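Local coordinates for protein enoyl-CoA hydratase (Bacillus halodurans, PDB 3LKE) that probably catalyses the hydration of enoyl-CoA thioesters or a related acyl-CoA reaction, as a trimeric member of the crotonase superfamily, at residues A[42-47]-A[94-99]; A[72-77]-A[81-86]; A[88-93]-A[145-150]; A[115-120]-A[132-137]; A[149-154]-A[228-233]. One frame throughout, in Å; residues are numbered along the deposited sequence.

Contact 1 (A[42-47]-A[94-99]); sequences AGNNET and VLEIFT
Asn44 and Glu96 bring the last turns of helices 30-45 and 81-98 together, and their CA atoms, 8.1 Å apart, are the nearest pair across the contact. Both segments lie at the C-terminal ends of their helices, and Thr99 is the first residue to leave the second. The bridge is a single side chain. Asn44 has its CG anti to the carbonyl carbon (chi1 -73°), a torsion that carries the amide across the gap, where ND2 donates to the backbone O of Glu96 over 2.9 Å. The N-H points moderately straight at the acceptor, at 150°, and the oxygen lies in the amide plane; seen from the acceptor, however, the donor sits above the carbonyl plane. The Glu96 chain bends at chi2, leaving OE1 3.9 Å from Asn44 ND2, while OE2 forms a salt bridge with Arg41, about one turn before Asn44 on helix 30-45. Asn44 OD1 is hydrogen-bonded to Ser100 OG, and Thr99 OG1 donates to Leu95 O. Each end of the Asn44 amide is therefore engaged near the end of helix 81-98, a polar arrangement that fixes the rotation of the amide and joins two helix termini at the surface with little apolar burial.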
# COMPACT_ATOMS: atom_id res chain seq x y z
N ALA A 42 1.06 -22.93 21.07
CA ALA A 42 0.75 -22.96 22.49
C ALA A 42 0.41 -21.56 23.00
O ALA A 42 -0.51 -21.38 23.81
CB ALA A 42 1.90 -23.55 23.28
N GLY A 43 1.15 -20.56 22.53
CA GLY A 43 0.88 -19.18 22.89
C GLY A 43 -0.44 -18.68 22.33
O GLY A 43 -1.17 -17.97 23.01
N ASN A 44 -0.74 -19.05 21.08
CA ASN A 44 -1.99 -18.68 20.43
C ASN A 44 -3.21 -19.29 21.11
O ASN A 44 -4.30 -18.74 21.07
CB ASN A 44 -1.98 -19.07 18.95
CG ASN A 44 -1.09 -18.16 18.12
OD1 ASN A 44 -0.74 -17.07 18.56
ND2 ASN A 44 -0.72 -18.61 16.93
N ASN A 45 -3.01 -20.45 21.74
CA ASN A 45 -4.11 -21.16 22.39
C ASN A 45 -4.27 -20.80 23.87
O ASN A 45 -5.23 -21.24 24.50
CB ASN A 45 -3.94 -22.67 22.23
CG ASN A 45 -4.23 -23.14 20.81
OD1 ASN A 45 -5.14 -22.65 20.15
ND2 ASN A 45 -3.45 -24.11 20.35
N GLU A 46 -3.34 -20.02 24.41
CA GLU A 46 -3.39 -19.62 25.81
C GLU A 46 -4.27 -18.40 26.02
O GLU A 46 -3.92 -17.29 25.59
CB GLU A 46 -1.98 -19.36 26.35
CG GLU A 46 -1.96 -18.69 27.73
CD GLU A 46 -2.60 -19.54 28.81
OE1 GLU A 46 -2.33 -20.76 28.85
OE2 GLU A 46 -3.37 -18.98 29.63
N THR A 47 -5.40 -18.58 26.69
CA THR A 47 -6.41 -17.53 26.78
C THR A 47 -6.05 -16.35 27.69
O THR A 47 -6.61 -15.27 27.52
CB THR A 47 -7.77 -18.10 27.20
OG1 THR A 47 -7.61 -18.93 28.35
CG2 THR A 47 -8.37 -18.91 26.07
N VAL A 94 5.39 -19.01 10.09
CA VAL A 94 5.05 -17.67 9.59
C VAL A 94 3.54 -17.40 9.66
O VAL A 94 3.09 -16.34 10.11
CB VAL A 94 5.54 -17.45 8.13
CG1 VAL A 94 5.01 -16.12 7.59
CG2 VAL A 94 7.06 -17.49 8.07
N LEU A 95 2.75 -18.36 9.21
CA LEU A 95 1.31 -18.20 9.12
C LEU A 95 0.70 -18.11 10.52
O LEU A 95 -0.18 -17.29 10.77
CB LEU A 95 0.70 -19.36 8.33
CG LEU A 95 -0.77 -19.23 7.91
CD1 LEU A 95 -0.98 -17.92 7.16
CD2 LEU A 95 -1.16 -20.44 7.05
N GLU A 96 1.20 -18.93 11.44
CA GLU A 96 0.71 -18.96 12.83
C GLU A 96 1.08 -17.72 13.64
O GLU A 96 0.34 -17.31 14.53
CB GLU A 96 1.23 -20.21 13.54
CG GLU A 96 0.83 -21.49 12.84
CD GLU A 96 -0.36 -22.16 13.48
OE1 GLU A 96 -0.96 -21.56 14.41
OE2 GLU A 96 -0.70 -23.27 13.05
N ILE A 97 2.20 -17.10 13.32
CA ILE A 97 2.50 -15.80 13.90
C ILE A 97 1.51 -14.79 13.33
O ILE A 97 0.84 -14.08 14.07
CB ILE A 97 3.93 -15.34 13.57
CG1 ILE A 97 4.94 -16.27 14.24
CG2 ILE A 97 4.17 -13.89 14.04
CD1 ILE A 97 6.37 -16.04 13.81
N PHE A 98 1.41 -14.76 12.00
CA PHE A 98 0.56 -13.79 11.33
C PHE A 98 -0.88 -13.83 11.83
O PHE A 98 -1.52 -12.79 11.99
CB PHE A 98 0.57 -14.03 9.83
CG PHE A 98 -0.10 -12.93 9.05
CD1 PHE A 98 0.56 -11.74 8.81
CD2 PHE A 98 -1.38 -13.10 8.54
CE1 PHE A 98 -0.06 -10.73 8.08
CE2 PHE A 98 -2.00 -12.08 7.81
CZ PHE A 98 -1.34 -10.91 7.58
N THR A 99 -1.40 -15.03 12.07
CA THR A 99 -2.80 -15.16 12.47
C THR A 99 -2.96 -15.21 13.99
O THR A 99 -4.04 -15.52 14.50
CB THR A 99 -3.46 -16.42 11.87
OG1 THR A 99 -2.72 -17.59 12.23
CG2 THR A 99 -3.55 -16.33 10.34

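Contact 2 (A[72-77]-A[81-86]); sequences LICASD and VRLREV
Helix 68-76 ends where Asp77 leaves helical geometry, and helix 81-98 starts only four residues later, with Cys74 and Leu83 the nearest pair at 5.9 Å between CA atoms. The CB of Cys74 points toward the second helix, and SG lies 4.2 Å from both CA and CD1 of Leu83, so the sulfur rests against the backbone as well as against one methyl branch. Phe242 touches both residues and continues this apolar patch. Together the segments make an alpha-alpha hairpin on the outside of the crotonase-type fold, a short connection whose polar side is managed by Asp77. Its side chain crosses that of Arg82 at about a right angle: OD2 forms a rather long salt bridge with NH1, at 3.4 Å, and the carboxylate and guanidinium planes are 47° apart, far from the coplanar two-pronged pairing. Chi1 (-53°) puts Arg82 CG 3.1 Å from Asp77 OD1, and bends at chi2 and chi3 return the guanidinium to OD2. A water lies 2.9 Å from Asp77 OD1 and 2.9 Å from Leu83 N, donating to the first and accepting from the second. Through this water the acid serves a backbone N-H in the first turn of helix 81-98, where amides lack partners from a preceding turn, while Ile73 CG2 lies obliquely by the guanidinium, 4.3 Å from Arg82 NH2.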
# COMPACT_ATOMS: atom_id res chain seq x y z
N LEU A 72 22.69 -26.30 0.93
CA LEU A 72 23.52 -27.10 0.04
C LEU A 72 23.12 -28.57 0.08
O LEU A 72 23.11 -29.26 -0.94
CB LEU A 72 25.00 -26.94 0.38
CG LEU A 72 25.97 -27.73 -0.49
CD1 LEU A 72 25.66 -27.57 -1.98
CD2 LEU A 72 27.40 -27.31 -0.18
N ILE A 73 22.78 -29.06 1.27
CA ILE A 73 22.29 -30.42 1.43
C ILE A 73 21.00 -30.64 0.63
O ILE A 73 20.88 -31.61 -0.11
CB ILE A 73 22.09 -30.79 2.91
CG1 ILE A 73 23.46 -30.96 3.59
CG2 ILE A 73 21.25 -32.05 3.05
CD1 ILE A 73 23.40 -30.94 5.10
N CYS A 74 20.06 -29.72 0.78
CA CYS A 74 18.81 -29.79 0.02
C CYS A 74 19.01 -29.74 -1.49
O CYS A 74 18.27 -30.37 -2.24
CB CYS A 74 17.85 -28.68 0.45
SG CYS A 74 17.15 -28.90 2.09
N ALA A 75 20.01 -28.98 -1.95
CA ALA A 75 20.29 -28.93 -3.38
C ALA A 75 20.90 -30.24 -3.85
O ALA A 75 20.77 -30.61 -5.01
CB ALA A 75 21.23 -27.77 -3.69
N SER A 76 21.56 -30.94 -2.93
CA SER A 76 22.25 -32.19 -3.25
C SER A 76 21.34 -33.41 -3.11
O SER A 76 21.69 -34.50 -3.56
CB SER A 76 23.48 -32.37 -2.34
OG SER A 76 24.33 -31.24 -2.38
N ASP A 77 20.20 -33.23 -2.46
CA ASP A 77 19.27 -34.33 -2.22
C ASP A 77 18.80 -34.96 -3.53
O ASP A 77 18.73 -34.28 -4.56
CB ASP A 77 18.06 -33.86 -1.41
CG ASP A 77 18.28 -33.91 0.09
OD1 ASP A 77 17.53 -33.23 0.82
OD2 ASP A 77 19.19 -34.64 0.54
N VAL A 81 11.82 -34.25 -0.82
CA VAL A 81 11.09 -34.52 0.41
C VAL A 81 11.60 -33.71 1.61
O VAL A 81 10.82 -33.20 2.41
CB VAL A 81 11.11 -36.03 0.75
CG1 VAL A 81 10.58 -36.27 2.15
CG2 VAL A 81 10.31 -36.81 -0.28
N ARG A 82 12.92 -33.60 1.72
CA ARG A 82 13.53 -32.87 2.83
C ARG A 82 13.21 -31.38 2.72
O ARG A 82 12.82 -30.75 3.69
CB ARG A 82 15.05 -33.06 2.84
CG ARG A 82 15.49 -34.52 2.82
CD ARG A 82 15.45 -35.15 4.21
NE ARG A 82 16.48 -34.59 5.08
CZ ARG A 82 17.79 -34.70 4.86
NH1 ARG A 82 18.24 -35.32 3.78
NH2 ARG A 82 18.65 -34.17 5.72
N LEU A 83 13.36 -30.83 1.52
CA LEU A 83 13.05 -29.42 1.28
C LEU A 83 11.60 -29.12 1.63
O LEU A 83 11.32 -28.17 2.37
CB LEU A 83 13.36 -29.03 -0.17
CG LEU A 83 13.26 -27.54 -0.53
CD1 LEU A 83 13.92 -26.67 0.55
CD2 LEU A 83 13.88 -27.26 -1.89
N ARG A 84 10.67 -29.91 1.10
CA ARG A 84 9.25 -29.66 1.34
C ARG A 84 8.90 -29.77 2.82
O ARG A 84 8.07 -29.01 3.33
CB ARG A 84 8.36 -30.57 0.48
CG ARG A 84 8.43 -30.24 -1.01
CD ARG A 84 7.55 -31.17 -1.84
NE ARG A 84 7.62 -30.83 -3.26
CZ ARG A 84 6.86 -29.91 -3.85
NH1 ARG A 84 5.97 -29.22 -3.14
NH2 ARG A 84 6.99 -29.67 -5.15
N GLU A 85 9.55 -30.71 3.51
CA GLU A 85 9.32 -30.90 4.94
C GLU A 85 9.67 -29.64 5.74
O GLU A 85 8.87 -29.20 6.57
CB GLU A 85 10.13 -32.10 5.45
CG GLU A 85 10.14 -32.25 6.96
CD GLU A 85 10.91 -33.48 7.41
OE1 GLU A 85 11.00 -34.46 6.63
OE2 GLU A 85 11.43 -33.48 8.55
N VAL A 86 10.84 -29.07 5.49
CA VAL A 86 11.28 -27.92 6.27
C VAL A 86 10.50 -26.65 5.89
O VAL A 86 10.14 -25.86 6.76
CB VAL A 86 12.81 -27.67 6.16
CG1 VAL A 86 13.21 -27.36 4.75
CG2 VAL A 86 13.24 -26.54 7.10
O HOH W 1 15.04 -32.26 -0.34

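Contact 3 (A[88-93]-A[145-150]); sequences HVLNHC and PDLGAS
A type I' turn, Asp146 to Ala149, leads into helix 149-157 and sets Leu147 against the middle of helix 81-98. Leu147 and Gly148 both have positive phi, and Gly148 occupies the N-cap position. Asn91 and Leu147 are the nearest pair, 5.6 Å between CA atoms. The leucine reaches across with both branches: CD2 rests on Leu90 CB at 3.7 Å, and CD1 meets Leu90 CD1 at 4.1 Å, methyl against methyl, the two side chains crossing at an oblique angle. Asn91 approaches the leucine at about a right angle. Having CG anti to its carbonyl carbon (chi1 -72°), it brings OD1 to 3.5 Å from Leu147 CD2, a polar atom against a methyl. The same OD1 accepts a hydrogen bond from a water at 2.7 Å, and that water accepts one from Leu147 N at 2.8 Å. Leu28 and Met119 close in on the leucine, while Glu234 receives the N-H of Gly148. The chemistry is thus divided along one turn: the side chain of Leu147 packs on Leu90, Leu28 and Met119, with Asn91 OD1 beside one methyl, and its buried backbone N-H is satisfied by a water that Asn91 holds in place. A helix and a turn can in this way be joined without any direct polar bond between them.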
# COMPACT_ATOMS: atom_id res chain seq x y z
N HIS A 88 7.51 -26.69 4.94
CA HIS A 88 6.19 -26.89 5.49
C HIS A 88 6.12 -26.38 6.93
O HIS A 88 5.21 -25.62 7.29
CB HIS A 88 5.80 -28.38 5.41
CG HIS A 88 4.47 -28.70 6.02
ND1 HIS A 88 3.28 -28.35 5.43
CD2 HIS A 88 4.15 -29.35 7.16
CE1 HIS A 88 2.27 -28.77 6.19
NE2 HIS A 88 2.78 -29.38 7.24
N VAL A 89 7.08 -26.79 7.75
CA VAL A 89 7.12 -26.39 9.15
C VAL A 89 7.37 -24.89 9.28
O VAL A 89 6.69 -24.20 10.02
CB VAL A 89 8.19 -27.18 9.93
CG1 VAL A 89 8.23 -26.72 11.38
CG2 VAL A 89 7.89 -28.68 9.86
N LEU A 90 8.34 -24.38 8.53
CA LEU A 90 8.68 -22.96 8.64
C LEU A 90 7.58 -22.06 8.06
O LEU A 90 7.32 -21.00 8.60
CB LEU A 90 10.03 -22.66 8.00
CG LEU A 90 11.25 -23.34 8.65
CD1 LEU A 90 12.52 -23.01 7.88
CD2 LEU A 90 11.38 -22.95 10.12
N ASN A 91 6.92 -22.49 6.99
CA ASN A 91 5.78 -21.71 6.50
C ASN A 91 4.67 -21.66 7.55
O ASN A 91 4.01 -20.63 7.74
CB ASN A 91 5.23 -22.25 5.18
CG ASN A 91 6.14 -21.97 4.02
OD1 ASN A 91 7.03 -21.11 4.09
ND2 ASN A 91 5.92 -22.70 2.92
N HIS A 92 4.45 -22.77 8.24
CA HIS A 92 3.44 -22.74 9.29
C HIS A 92 3.80 -21.81 10.44
O HIS A 92 2.93 -21.14 10.98
CB HIS A 92 3.09 -24.15 9.78
CG HIS A 92 2.01 -24.79 8.97
ND1 HIS A 92 0.68 -24.43 9.08
CD2 HIS A 92 2.07 -25.75 8.02
CE1 HIS A 92 -0.03 -25.15 8.24
NE2 HIS A 92 0.78 -25.96 7.58
N CYS A 93 5.08 -21.75 10.81
CA CYS A 93 5.51 -20.76 11.79
C CYS A 93 5.09 -19.35 11.34
O CYS A 93 4.52 -18.59 12.12
CB CYS A 93 7.01 -20.79 11.99
SG CYS A 93 7.59 -22.28 12.84
N PRO A 145 12.55 -15.67 -3.16
CA PRO A 145 12.31 -15.41 -1.74
C PRO A 145 11.31 -16.40 -1.18
O PRO A 145 10.35 -16.77 -1.86
CB PRO A 145 11.68 -14.01 -1.73
CG PRO A 145 11.90 -13.46 -3.12
CD PRO A 145 11.98 -14.63 -4.03
N ASP A 146 11.54 -16.83 0.06
CA ASP A 146 10.65 -17.77 0.71
C ASP A 146 10.32 -17.33 2.13
O ASP A 146 10.65 -16.20 2.53
CB ASP A 146 11.27 -19.16 0.70
CG ASP A 146 12.51 -19.24 1.58
OD1 ASP A 146 13.00 -18.18 2.02
OD2 ASP A 146 12.99 -20.37 1.83
N LEU A 147 9.67 -18.22 2.88
CA LEU A 147 9.20 -17.94 4.24
C LEU A 147 8.38 -16.66 4.35
O LEU A 147 8.44 -15.94 5.35
CB LEU A 147 10.37 -17.93 5.22
CG LEU A 147 11.23 -19.20 5.10
CD1 LEU A 147 12.23 -19.27 6.25
CD2 LEU A 147 10.36 -20.45 5.08
N GLY A 148 7.62 -16.38 3.29
CA GLY A 148 6.75 -15.21 3.26
C GLY A 148 7.36 -13.94 2.72
O GLY A 148 6.67 -12.93 2.56
N ALA A 149 8.66 -13.95 2.45
CA ALA A 149 9.36 -12.73 2.06
C ALA A 149 8.75 -12.09 0.79
O ALA A 149 8.69 -10.85 0.67
CB ALA A 149 10.84 -13.01 1.85
N SER A 150 8.28 -12.93 -0.13
CA SER A 150 7.66 -12.41 -1.35
C SER A 150 6.30 -11.76 -1.09
O SER A 150 5.83 -10.97 -1.91
CB SER A 150 7.54 -13.50 -2.44
OG SER A 150 6.47 -14.39 -2.18
O HOH W 2 8.18 -20.33 1.74

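Contact 4 (A[115-120]-A[132-137]); sequences GGFNMM and AKFLEN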
# COMPACT_ATOMS: atom_id res chain seq x y z
N GLY A 115 15.63 -15.50 5.99
CA GLY A 115 14.43 -15.90 6.69
C GLY A 115 14.55 -15.76 8.20
O GLY A 115 13.54 -15.73 8.90
N GLY A 116 15.78 -15.71 8.70
CA GLY A 116 16.00 -15.44 10.12
C GLY A 116 15.38 -14.12 10.54
O GLY A 116 14.94 -13.93 11.69
N PHE A 117 15.36 -13.17 9.61
CA PHE A 117 14.64 -11.93 9.83
C PHE A 117 13.23 -12.01 9.26
O PHE A 117 12.27 -11.61 9.91
CB PHE A 117 15.37 -10.74 9.20
CG PHE A 117 14.62 -9.44 9.35
CD1 PHE A 117 14.31 -8.95 10.60
CD2 PHE A 117 14.18 -8.75 8.24
CE1 PHE A 117 13.62 -7.77 10.76
CE2 PHE A 117 13.48 -7.56 8.38
CZ PHE A 117 13.19 -7.07 9.64
N ASN A 118 13.11 -12.53 8.04
CA ASN A 118 11.85 -12.41 7.31
C ASN A 118 10.64 -13.05 7.99
O ASN A 118 9.53 -12.51 7.89
CB ASN A 118 12.01 -12.92 5.87
CG ASN A 118 13.05 -12.14 5.11
OD1 ASN A 118 13.26 -10.96 5.38
ND2 ASN A 118 13.70 -12.77 4.13
N MET A 119 10.85 -14.17 8.68
CA MET A 119 9.78 -14.77 9.48
C MET A 119 9.16 -13.76 10.44
O MET A 119 7.95 -13.73 10.66
CB MET A 119 10.25 -16.04 10.22
CG MET A 119 10.32 -17.27 9.31
SD MET A 119 10.38 -18.86 10.20
CE MET A 119 9.99 -18.27 11.89
N MET A 120 10.00 -12.89 11.00
CA MET A 120 9.52 -11.94 12.00
C MET A 120 8.71 -10.80 11.39
O MET A 120 8.09 -10.02 12.11
CB MET A 120 10.66 -11.40 12.86
CG MET A 120 11.44 -12.49 13.64
SD MET A 120 10.41 -13.48 14.77
CE MET A 120 10.34 -15.03 13.91
N ALA A 132 22.01 -4.33 15.46
CA ALA A 132 21.45 -5.35 14.57
C ALA A 132 21.82 -5.08 13.11
O ALA A 132 21.79 -3.94 12.65
CB ALA A 132 19.95 -5.41 14.73
N LYS A 133 22.16 -6.15 12.39
CA LYS A 133 22.46 -6.08 10.96
C LYS A 133 21.54 -7.05 10.24
O LYS A 133 21.09 -8.04 10.82
CB LYS A 133 23.92 -6.44 10.69
CG LYS A 133 24.93 -5.36 11.07
CD LYS A 133 24.91 -4.21 10.07
CE LYS A 133 26.09 -3.26 10.28
NZ LYS A 133 26.06 -2.61 11.62
N PHE A 134 21.29 -6.77 8.96
CA PHE A 134 20.28 -7.47 8.18
C PHE A 134 20.81 -7.78 6.79
O PHE A 134 21.66 -7.06 6.28
CB PHE A 134 19.03 -6.58 8.04
CG PHE A 134 18.44 -6.17 9.36
CD1 PHE A 134 17.44 -6.92 9.95
CD2 PHE A 134 18.89 -5.03 10.02
CE1 PHE A 134 16.89 -6.55 11.16
CE2 PHE A 134 18.35 -4.66 11.23
CZ PHE A 134 17.34 -5.43 11.80
N LEU A 135 20.31 -8.86 6.19
CA LEU A 135 20.77 -9.29 4.88
C LEU A 135 19.67 -10.05 4.13
O LEU A 135 18.99 -10.89 4.70
CB LEU A 135 22.01 -10.18 5.02
CG LEU A 135 22.66 -10.73 3.74
CD1 LEU A 135 23.22 -9.59 2.90
CD2 LEU A 135 23.77 -11.73 4.10
N GLU A 136 19.50 -9.73 2.84
CA GLU A 136 18.61 -10.47 1.95
C GLU A 136 19.48 -10.87 0.76
O GLU A 136 19.81 -10.04 -0.08
CB GLU A 136 17.48 -9.57 1.47
CG GLU A 136 16.72 -8.91 2.60
CD GLU A 136 15.76 -9.85 3.29
OE1 GLU A 136 15.67 -11.02 2.88
OE2 GLU A 136 15.08 -9.40 4.24
N ASN A 137 19.86 -12.14 0.70
CA ASN A 137 20.91 -12.53 -0.23
C ASN A 137 20.45 -13.48 -1.33
O ASN A 137 21.26 -14.17 -1.94
CB ASN A 137 22.08 -13.16 0.54
CG ASN A 137 23.39 -12.99 -0.19
OD1 ASN A 137 23.62 -12.00 -0.88
ND2 ASN A 137 24.29 -13.97 -0.01
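Phe117 and Phe134 meet in a T-shaped pair, the edge of Phe134 directed at the face of Phe117, with ring centroids 4.8 Å apart and planes at 72°. Phe134 CD1 lies over the centre of the Phe117 ring, and CE1 makes the nearest approach, 3.5 Å from Phe117 CE1. The two rings take different torsions to get there: CG of Phe117 lies opposite the backbone nitrogen, whereas CG of Phe134 lies opposite the carbonyl carbon. Helix 115-118 follows strand 111-113 directly, and strand 133-135 pairs in parallel with that strand in the small three-stranded sheet, so the contact packs a short helix of the crotonase fold against a neighbouring strand and the residues just after it. Ile108 and Ala112 add further apolar cover around the rings. A polar pair lies beside this aromatic one. Asn118 and Glu136 approach from opposite directions, and their amide and carboxylate are nearly coplanar, 2° apart. Asn118 ND2 donates to the syn lone pair of Glu136 OE1 over 2.9 Å, with a fairly straight N-H at 166°. Beside this bond, Asn118 OD1 comes within 2.7 Å of Glu136 OE2. Glu136 OE2 also lies at the edge of the Phe117 ring, near its plane, 4.2 Å from CD2.

Contact 5 (A[149-154]-A[228-233]); sequences ASYFLP and KQQLEQ
Gln230 reaches from helix 223-241 to the first turn of helix 149-157, where it meets Ser150 and Tyr151. Its CG is anti to the backbone nitrogen, which sends the chain outward, and a bend at chi2 of 127°, away from the staggered values, swings the amide across the backbone of the facing helix. NE2 then donates to Ser150 OG over 2.9 Å, nearly straight at 171° and with the oxygen in the amide plane. The serine hydroxyl stands between its own nitrogen and carbonyl carbon, and it is also hydrogen-bonded to Glu234, one turn further along Gln230's helix, so that two residues of that helix grip one hydroxyl. The same amide runs past Tyr151: Gln230 CD is 4.0 Å from Tyr151 CB, and OE1 lies near the plane of the tyrosine ring at its edge, 4.1 Å from CD1. Ring and amide planes are almost perpendicular, 86° apart. A bound glycerol, probably from the crystallisation liquor, lies about 5 Å from the tyrosine side chain. Tyr151 also packs on Ala223 and Leu227, Phe152 reaches Val94 of helix 81-98, and Leu218 of a second subunit touches both Ser150 and Gln230, placing this helix pair at the subunit interface.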
# COMPACT_ATOMS: atom_id res chain seq x y z
N ALA A 149 8.66 -13.95 2.45
CA ALA A 149 9.36 -12.73 2.06
C ALA A 149 8.75 -12.09 0.79
O ALA A 149 8.69 -10.85 0.67
CB ALA A 149 10.84 -13.01 1.85
N SER A 150 8.28 -12.93 -0.13
CA SER A 150 7.66 -12.41 -1.35
C SER A 150 6.30 -11.76 -1.09
O SER A 150 5.83 -10.97 -1.91
CB SER A 150 7.54 -13.50 -2.44
OG SER A 150 6.47 -14.39 -2.18
N TYR A 151 5.67 -12.09 0.04
CA TYR A 151 4.42 -11.46 0.47
C TYR A 151 4.71 -10.18 1.28
O TYR A 151 4.19 -9.10 1.00
CB TYR A 151 3.60 -12.44 1.32
CG TYR A 151 2.32 -11.84 1.84
CD1 TYR A 151 1.17 -11.84 1.06
CD2 TYR A 151 2.26 -11.26 3.11
CE1 TYR A 151 -0.00 -11.28 1.52
CE2 TYR A 151 1.10 -10.69 3.58
CZ TYR A 151 -0.03 -10.70 2.78
OH TYR A 151 -1.20 -10.13 3.23
N PHE A 152 5.57 -10.31 2.29
CA PHE A 152 5.78 -9.20 3.20
C PHE A 152 6.62 -8.07 2.67
O PHE A 152 6.26 -6.91 2.85
CB PHE A 152 6.35 -9.69 4.54
CG PHE A 152 5.37 -10.48 5.35
CD1 PHE A 152 4.33 -9.84 6.00
CD2 PHE A 152 5.49 -11.87 5.45
CE1 PHE A 152 3.42 -10.55 6.75
CE2 PHE A 152 4.57 -12.60 6.19
CZ PHE A 152 3.53 -11.94 6.84
N LEU A 153 7.74 -8.37 2.02
CA LEU A 153 8.60 -7.29 1.54
C LEU A 153 7.89 -6.23 0.68
O LEU A 153 7.98 -5.04 0.96
CB LEU A 153 9.84 -7.83 0.83
CG LEU A 153 10.83 -8.58 1.74
CD1 LEU A 153 11.92 -9.25 0.91
CD2 LEU A 153 11.43 -7.66 2.81
N PRO A 154 7.19 -6.65 -0.38
CA PRO A 154 6.59 -5.57 -1.18
C PRO A 154 5.47 -4.84 -0.45
O PRO A 154 5.25 -3.65 -0.71
CB PRO A 154 6.06 -6.29 -2.43
CG PRO A 154 5.99 -7.75 -2.06
CD PRO A 154 7.06 -7.97 -1.02
N LYS A 228 -1.36 -17.50 2.95
CA LYS A 228 -1.30 -18.95 2.90
C LYS A 228 -1.05 -19.40 1.47
O LYS A 228 -0.18 -20.25 1.22
CB LYS A 228 -2.57 -19.58 3.45
CG LYS A 228 -2.60 -21.11 3.29
CD LYS A 228 -3.75 -21.75 4.05
CE LYS A 228 -5.07 -21.61 3.32
NZ LYS A 228 -6.15 -22.42 3.97
N GLN A 229 -1.80 -18.84 0.53
CA GLN A 229 -1.63 -19.19 -0.87
C GLN A 229 -0.25 -18.80 -1.39
O GLN A 229 0.34 -19.52 -2.19
CB GLN A 229 -2.72 -18.57 -1.73
CG GLN A 229 -4.11 -19.02 -1.38
CD GLN A 229 -5.15 -18.38 -2.26
OE1 GLN A 229 -4.84 -17.90 -3.36
NE2 GLN A 229 -6.40 -18.35 -1.80
N GLN A 230 0.26 -17.66 -0.94
CA GLN A 230 1.56 -17.20 -1.42
C GLN A 230 2.67 -18.13 -0.90
O GLN A 230 3.63 -18.41 -1.60
CB GLN A 230 1.81 -15.75 -1.01
CG GLN A 230 3.07 -15.18 -1.62
CD GLN A 230 2.83 -13.88 -2.36
OE1 GLN A 230 1.69 -13.50 -2.64
NE2 GLN A 230 3.91 -13.18 -2.68
N LEU A 231 2.53 -18.58 0.34
CA LEU A 231 3.53 -19.49 0.93
C LEU A 231 3.60 -20.77 0.09
O LEU A 231 4.68 -21.33 -0.14
CB LEU A 231 3.17 -19.81 2.38
CG LEU A 231 3.38 -18.62 3.33
CD1 LEU A 231 2.79 -18.85 4.72
CD2 LEU A 231 4.87 -18.33 3.43
N GLU A 232 2.44 -21.23 -0.37
CA GLU A 232 2.39 -22.44 -1.20
C GLU A 232 3.15 -22.21 -2.50
O GLU A 232 3.95 -23.05 -2.92
CB GLU A 232 0.93 -22.83 -1.47
CG GLU A 232 0.18 -23.31 -0.24
CD GLU A 232 -1.33 -23.39 -0.46
OE1 GLU A 232 -2.03 -23.89 0.45
OE2 GLU A 232 -1.81 -22.94 -1.52
N GLN A 233 2.91 -21.07 -3.13
CA GLN A 233 3.61 -20.72 -4.35
C GLN A 233 5.12 -20.57 -4.15
O GLN A 233 5.90 -21.02 -4.98
CB GLN A 233 3.01 -19.44 -4.96
CG GLN A 233 1.62 -19.65 -5.53
CD GLN A 233 1.60 -20.75 -6.57
OE1 GLN A 233 2.48 -20.82 -7.44
NE2 GLN A 233 0.60 -21.63 -6.49

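How the contacts relate
Helix 81-98 runs through contacts 1, 2 and 3, meeting a different partner near its end, at its start and in its middle. Contacts 1 and 2 lie at the surface, with an amide-to-carbonyl bond in one, a salt bridge plus a bridging water beside a sulfur-leucine contact in the other; contacts 3, 4 and 5 are buried. Contact 4 combines aromatic packing with a coplanar amide and carboxylate, contact 3 is mostly apolar, with a water bridging its polar atoms, and contact 5 turns on a glutamine-to-serine hydrogen bond. Contacts 3 and 5 share Ala149 and Ser150, and both touch the second subunit. Met119 and Phe152 tie contacts 4 and 5 to helix 81-98.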